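Local coordinates for minor fimbrium tip subunit Mfa3 (Porphyromonas gingivalis ATCC 33277, PDB 5NF4), which forms part of the tip of the minor fimbriae, filaments that mediate biofilm formation and adhesion to host cells and other oral bacteria, at residues 212-221 with 231-240. Residues are numbered along the deposited sequence; the frame is centred on the assembly and turned at random.
Sequences KIELCNANVH and PIQFYGPVEL
Leu215 and Val238 form a hydrogen-bonded antiparallel pair, and the ladder they belong to illustrates how backbone pairing begun by two β-strands can continue, across a water-bridged break, into the adjoining loops. Val238 N reaches Leu215 O at 2.9 Å, and Leu215 N returns the bond to Val238 O; Leu240 N to Ile213 O adds the next rung. Beyond Cys216 and Pro237 the backbones separate. One water bridges the break by linking Ala218 N with Leu215 O and Gly236 O, while a second joins Asn217 N to Tyr235 O. Direct backbone hydrogen bonds resume between the loops with Tyr235 N to Ala218 O and Val220 N to Gln233 O.

Leu240, buried, packs against the opposite strand. Its CB and CG both pass Ile213 O at 3.8 Å, and there the chain forks: CD1 presses on Ile213 CG2 at a tight 3.5 Å, whereas CD2 rests against Leu215 CB at 3.9 Å. In this fimbrillin-family fold, Trp249 of the adjoining strand 248-254 and Val201 of strand 180-205 both touch Leu240 and Ile213.

At the far end Asn219 makes an Asx turn. With CG anti to the backbone N (chi1 -168°), its amide crosses the Pro231 ring, and OD1 accepts from His221 N. A third water donates to the same OD1 at 2.8 Å and meets His221 ND1 in the plane of the imidazole.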
ATOM      1  N   LYS A 212      -9.121  -8.150 -22.753  1.00 47.21           N
ATOM      2  CA  LYS A 212      -8.481  -7.259 -21.798  1.00 50.72           C
ATOM      3  C   LYS A 212      -9.008  -7.375 -20.396  1.00 45.11           C
ATOM      4  O   LYS A 212     -10.072  -7.948 -20.153  1.00 39.07           O
ATOM      5  CB  LYS A 212      -8.615  -5.804 -22.231  1.00 61.27           C
ATOM      6  CG  LYS A 212     -10.004  -5.269 -22.194  1.00 53.85           C
ATOM      7  CD  LYS A 212      -9.941  -3.769 -22.455  1.00 58.69           C
ATOM      8  CE  LYS A 212     -11.283  -3.171 -22.726  1.00 59.77           C
ATOM      9  NZ  LYS A 212     -11.165  -1.714 -23.002  1.00 86.85           N
ATOM     10  N   ILE A 213      -8.245  -6.771 -19.490  1.00 41.04           N
ATOM     11  CA  ILE A 213      -8.538  -6.750 -18.078  1.00 39.06           C
ATOM     12  C   ILE A 213      -8.388  -5.327 -17.572  1.00 38.90           C
ATOM     13  O   ILE A 213      -7.371  -4.687 -17.821  1.00 39.85           O
ATOM     14  CB  ILE A 213      -7.588  -7.642 -17.249  1.00 48.16           C
ATOM     15  CG1 ILE A 213      -7.440  -9.026 -17.861  1.00 56.64           C
ATOM     16  CG2 ILE A 213      -8.078  -7.695 -15.786  1.00 50.17           C
ATOM     17  CD1 ILE A 213      -6.471  -9.921 -17.086  1.00 58.34           C
ATOM     18  N   GLU A 214      -9.392  -4.854 -16.850  1.00 38.75           N
ATOM     19  CA  GLU A 214      -9.407  -3.503 -16.302  1.00 39.16           C
ATOM     20  C   GLU A 214      -9.705  -3.518 -14.818  1.00 37.76           C
ATOM     21  O   GLU A 214     -10.624  -4.198 -14.379  1.00 42.15           O
ATOM     22  CB  GLU A 214     -10.480  -2.642 -16.970  1.00 42.34           C
ATOM     23  CG  GLU A 214     -10.253  -2.348 -18.424  1.00 47.33           C
ATOM     24  CD  GLU A 214     -11.506  -1.817 -19.100  1.00 55.35           C
ATOM     25  OE1 GLU A 214     -12.462  -2.608 -19.288  1.00 50.72           O
ATOM     26  OE2 GLU A 214     -11.536  -0.618 -19.435  1.00 57.15           O
ATOM     27  N   LEU A 215      -8.978  -2.702 -14.073  1.00 35.53           N
ATOM     28  CA  LEU A 215      -9.299  -2.399 -12.680  1.00 33.27           C
ATOM     29  C   LEU A 215     -10.200  -1.176 -12.601  1.00 32.56           C
ATOM     30  O   LEU A 215      -9.867  -0.117 -13.133  1.00 31.85           O
ATOM     31  CB  LEU A 215      -8.015  -2.159 -11.890  1.00 32.22           C
ATOM     32  CG  LEU A 215      -8.170  -1.554 -10.490  1.00 36.38           C
ATOM     33  CD1 LEU A 215      -8.941  -2.445  -9.520  1.00 40.01           C
ATOM     34  CD2 LEU A 215      -6.804  -1.234  -9.980  1.00 36.65           C
ATOM     35  N   CYS A 216     -11.348  -1.340 -11.943  1.00 34.03           N
ATOM     36  CA  CYS A 216     -12.365  -0.311 -11.866  1.00 32.58           C
ATOM     37  C   CYS A 216     -12.621   0.137 -10.416  1.00 31.96           C
ATOM     38  O   CYS A 216     -12.504  -0.671  -9.474  1.00 32.49           O
ATOM     39  CB  CYS A 216     -13.662  -0.816 -12.479  1.00 34.66           C
ATOM     40  SG  CYS A 216     -13.442  -1.254 -14.242  1.00 38.28           S
ATOM     41  N   ASN A 217     -13.013   1.410 -10.279  1.00 30.27           N
ATOM     42  CA  ASN A 217     -13.349   2.073  -9.003  1.00 31.36           C
ATOM     43  C   ASN A 217     -12.161   2.210  -8.059  1.00 32.94           C
ATOM     44  O   ASN A 217     -12.344   2.346  -6.859  1.00 32.07           O
ATOM     45  CB  ASN A 217     -14.472   1.355  -8.243  1.00 33.31           C
ATOM     46  CG  ASN A 217     -15.831   1.467  -8.916  1.00 33.54           C
ATOM     47  OD1 ASN A 217     -16.046   2.237  -9.865  1.00 34.23           O
ATOM     48  ND2 ASN A 217     -16.758   0.656  -8.433  1.00 33.00           N
ATOM     49  N   ALA A 218     -10.954   2.212  -8.594  1.00 30.13           N
ATOM     50  CA  ALA A 218      -9.797   2.420  -7.723  1.00 29.49           C
ATOM     51  C   ALA A 218      -9.880   3.798  -7.054  1.00 29.13           C
ATOM     52  O   ALA A 218     -10.333   4.782  -7.619  1.00 28.50           O
ATOM     53  CB  ALA A 218      -8.499   2.288  -8.514  1.00 30.10           C
ATOM     54  N   ASN A 219      -9.393   3.855  -5.826  1.00 27.28           N
ATOM     55  CA  ASN A 219      -9.302   5.117  -5.106  1.00 28.70           C
ATOM     56  C   ASN A 219      -8.327   6.062  -5.796  1.00 28.29           C
ATOM     57  O   ASN A 219      -7.253   5.652  -6.204  1.00 29.20           O
ATOM     58  CB  ASN A 219      -8.851   4.808  -3.681  1.00 29.69           C
ATOM     59  CG  ASN A 219      -8.988   5.992  -2.721  1.00 28.91           C
ATOM     60  OD1 ASN A 219      -9.278   7.128  -3.095  1.00 27.47           O
ATOM     61  ND2 ASN A 219      -8.721   5.712  -1.461  1.00 28.49           N
ATOM     62  N   VAL A 220      -8.697   7.337  -5.906  1.00 26.60           N
ATOM     63  CA  VAL A 220      -7.812   8.339  -6.459  1.00 26.00           C
ATOM     64  C   VAL A 220      -6.633   8.608  -5.518  1.00 27.90           C
ATOM     65  O   VAL A 220      -5.542   8.928  -5.955  1.00 29.99           O
ATOM     66  CB  VAL A 220      -8.578   9.659  -6.665  1.00 35.60           C
ATOM     67  CG1 VAL A 220      -7.691  10.885  -6.693  1.00 46.32           C
ATOM     68  CG2 VAL A 220      -9.337   9.565  -7.938  1.00 38.18           C
ATOM     69  N   HIS A 221      -6.936   8.537  -4.238  1.00 26.61           N
ATOM     70  CA  HIS A 221      -6.007   8.979  -3.202  1.00 26.32           C
ATOM     71  C   HIS A 221      -5.377   7.889  -2.374  1.00 26.58           C
ATOM     72  O   HIS A 221      -6.029   6.920  -1.971  1.00 28.62           O
ATOM     73  CB  HIS A 221      -6.713   9.881  -2.218  1.00 26.41           C
ATOM     74  CG  HIS A 221      -7.225  11.156  -2.797  1.00 28.47           C
ATOM     75  ND1 HIS A 221      -8.567  11.364  -3.049  1.00 29.26           N
ATOM     76  CD2 HIS A 221      -6.587  12.283  -3.191  1.00 29.09           C
ATOM     77  CE1 HIS A 221      -8.726  12.572  -3.557  1.00 30.65           C
ATOM     78  NE2 HIS A 221      -7.535  13.150  -3.658  1.00 30.02           N
ATOM     79  N   PRO A 231     -13.310   6.131   0.317  1.00 30.88           N
ATOM     80  CA  PRO A 231     -12.776   7.101  -0.622  1.00 28.98           C
ATOM     81  C   PRO A 231     -13.816   8.182  -0.924  1.00 28.43           C
ATOM     82  O   PRO A 231     -15.031   7.934  -0.879  1.00 31.15           O
ATOM     83  CB  PRO A 231     -12.464   6.257  -1.872  1.00 28.20           C
ATOM     84  CG  PRO A 231     -12.300   4.849  -1.341  1.00 28.76           C
ATOM     85  CD  PRO A 231     -13.237   4.753  -0.188  1.00 32.25           C
ATOM     86  N   ILE A 232     -13.333   9.366  -1.267  1.00 28.43           N
ATOM     87  CA  ILE A 232     -14.187  10.449  -1.732  1.00 30.85           C
ATOM     88  C   ILE A 232     -14.181  10.566  -3.254  1.00 32.08           C
ATOM     89  O   ILE A 232     -15.179  10.978  -3.848  1.00 32.52           O
ATOM     90  CB  ILE A 232     -13.782  11.805  -1.109  1.00 39.00           C
ATOM     91  CG1 ILE A 232     -12.301  12.117  -1.397  1.00 55.28           C
ATOM     92  CG2 ILE A 232     -14.048  11.754   0.426  1.00 37.44           C
ATOM     93  CD1 ILE A 232     -11.876  13.580  -1.139  1.00 55.48           C
ATOM     94  N   GLN A 233     -13.071  10.186  -3.873  1.00 30.14           N
ATOM     95  CA  GLN A 233     -12.894  10.285  -5.323  1.00 30.70           C
ATOM     96  C   GLN A 233     -12.261   9.050  -5.950  1.00 30.76           C
ATOM     97  O   GLN A 233     -11.486   8.357  -5.322  1.00 29.00           O
ATOM     98  CB  GLN A 233     -12.077  11.531  -5.667  1.00 28.59           C
ATOM     99  CG  GLN A 233     -12.835  12.828  -5.274  1.00 26.47           C
ATOM    100  CD  GLN A 233     -12.030  14.112  -5.476  1.00 28.98           C
ATOM    101  OE1 GLN A 233     -10.808  14.162  -5.266  1.00 28.04           O
ATOM    102  NE2 GLN A 233     -12.725  15.162  -5.922  1.00 29.79           N
ATOM    103  N   PHE A 234     -12.628   8.778  -7.212  1.00 29.98           N
ATOM    104  CA  PHE A 234     -12.277   7.494  -7.873  1.00 30.96           C
ATOM    105  C   PHE A 234     -11.617   7.701  -9.202  1.00 32.15           C
ATOM    106  O   PHE A 234     -11.990   8.618  -9.948  1.00 34.61           O
ATOM    107  CB  PHE A 234     -13.548   6.638  -8.053  1.00 34.26           C
ATOM    108  CG  PHE A 234     -14.278   6.433  -6.765  1.00 31.22           C
ATOM    109  CD1 PHE A 234     -13.939   5.398  -5.939  1.00 28.48           C
ATOM    110  CD2 PHE A 234     -15.251   7.333  -6.354  1.00 35.37           C
ATOM    111  CE1 PHE A 234     -14.567   5.229  -4.742  1.00 29.10           C
ATOM    112  CE2 PHE A 234     -15.891   7.176  -5.149  1.00 36.50           C
ATOM    113  CZ  PHE A 234     -15.537   6.121  -4.330  1.00 32.41           C
ATOM    114  N   TYR A 235     -10.608   6.861  -9.469  1.00 32.71           N
ATOM    115  CA  TYR A 235      -9.848   6.882 -10.701  1.00 32.39           C
ATOM    116  C   TYR A 235     -10.642   6.191 -11.806  1.00 32.79           C
ATOM    117  O   TYR A 235     -11.491   5.351 -11.527  1.00 34.27           O
ATOM    118  CB  TYR A 235      -8.503   6.185 -10.509  1.00 29.80           C
ATOM    119  CG  TYR A 235      -7.451   6.608 -11.484  1.00 30.87           C
ATOM    120  CD1 TYR A 235      -6.903   7.889 -11.447  1.00 30.13           C
ATOM    121  CD2 TYR A 235      -6.991   5.732 -12.420  1.00 29.61           C
ATOM    122  CE1 TYR A 235      -5.938   8.250 -12.322  1.00 30.36           C
ATOM    123  CE2 TYR A 235      -6.032   6.088 -13.326  1.00 31.47           C
ATOM    124  CZ  TYR A 235      -5.520   7.359 -13.279  1.00 32.97           C
ATOM    125  OH  TYR A 235      -4.559   7.707 -14.165  1.00 37.83           O
ATOM    126  N   GLY A 236     -10.354   6.563 -13.040  1.00 32.63           N
ATOM    127  CA  GLY A 236     -10.984   5.931 -14.195  1.00 33.60           C
ATOM    128  C   GLY A 236     -10.453   4.517 -14.345  1.00 34.01           C
ATOM    129  O   GLY A 236      -9.588   4.066 -13.619  1.00 31.36           O
ATOM    130  N   PRO A 237     -10.950   3.805 -15.344  1.00 32.68           N
ATOM    131  CA  PRO A 237     -10.554   2.410 -15.522  1.00 31.69           C
ATOM    132  C   PRO A 237      -9.080   2.281 -15.898  1.00 33.06           C
ATOM    133  O   PRO A 237      -8.541   3.045 -16.685  1.00 34.16           O
ATOM    134  CB  PRO A 237     -11.476   1.937 -16.650  1.00 34.29           C
ATOM    135  CG  PRO A 237     -11.781   3.200 -17.424  1.00 39.58           C
ATOM    136  CD  PRO A 237     -11.923   4.255 -16.342  1.00 34.83           C
ATOM    137  N   VAL A 238      -8.428   1.318 -15.261  1.00 33.24           N
ATOM    138  CA  VAL A 238      -7.030   1.022 -15.477  1.00 35.62           C
ATOM    139  C   VAL A 238      -6.841  -0.305 -16.202  1.00 33.99           C
ATOM    140  O   VAL A 238      -7.106  -1.345 -15.605  1.00 34.45           O
ATOM    141  CB  VAL A 238      -6.315   0.943 -14.108  1.00 34.93           C
ATOM    142  CG1 VAL A 238      -4.816   0.585 -14.258  1.00 38.54           C
ATOM    143  CG2 VAL A 238      -6.495   2.224 -13.356  1.00 36.70           C
ATOM    144  N   GLU A 239      -6.387  -0.288 -17.455  1.00 36.11           N
ATOM    145  CA  GLU A 239      -6.130  -1.523 -18.174  1.00 39.18           C
ATOM    146  C   GLU A 239      -4.874  -2.135 -17.555  1.00 46.22           C
ATOM    147  O   GLU A 239      -3.838  -1.482 -17.499  1.00 45.45           O
ATOM    148  CB  GLU A 239      -5.968  -1.278 -19.674  1.00 45.91           C
ATOM    149  CG  GLU A 239      -6.022  -2.569 -20.457  1.00 52.81           C
ATOM    150  CD  GLU A 239      -5.924  -2.365 -21.958  1.00 67.98           C
ATOM    151  OE1 GLU A 239      -5.562  -3.334 -22.650  1.00 85.47           O
ATOM    152  OE2 GLU A 239      -6.211  -1.249 -22.441  1.00 61.16           O
ATOM    153  N   LEU A 240      -4.974  -3.358 -17.041  1.00 39.15           N
ATOM    154  CA  LEU A 240      -3.817  -4.015 -16.403  1.00 37.87           C
ATOM    155  C   LEU A 240      -2.690  -4.304 -17.375  1.00 37.60           C
ATOM    156  O   LEU A 240      -2.893  -4.413 -18.571  1.00 40.25           O
ATOM    157  CB  LEU A 240      -4.232  -5.321 -15.719  1.00 36.49           C
ATOM    158  CG  LEU A 240      -5.334  -5.210 -14.650  1.00 37.48           C
ATOM    159  CD1 LEU A 240      -5.438  -6.521 -13.895  1.00 40.31           C
ATOM    160  CD2 LEU A 240      -5.148  -4.049 -13.660  1.00 35.59           C
TER
HETATM  161  O   HOH W   1     -10.016   2.211 -11.411  1.00 31.52           O
HETATM  162  O   HOH W   2     -13.052   3.342 -12.461  1.00 35.41           O
HETATM  163  O   HOH W   3     -10.483   9.499  -2.324  1.00 30.97           O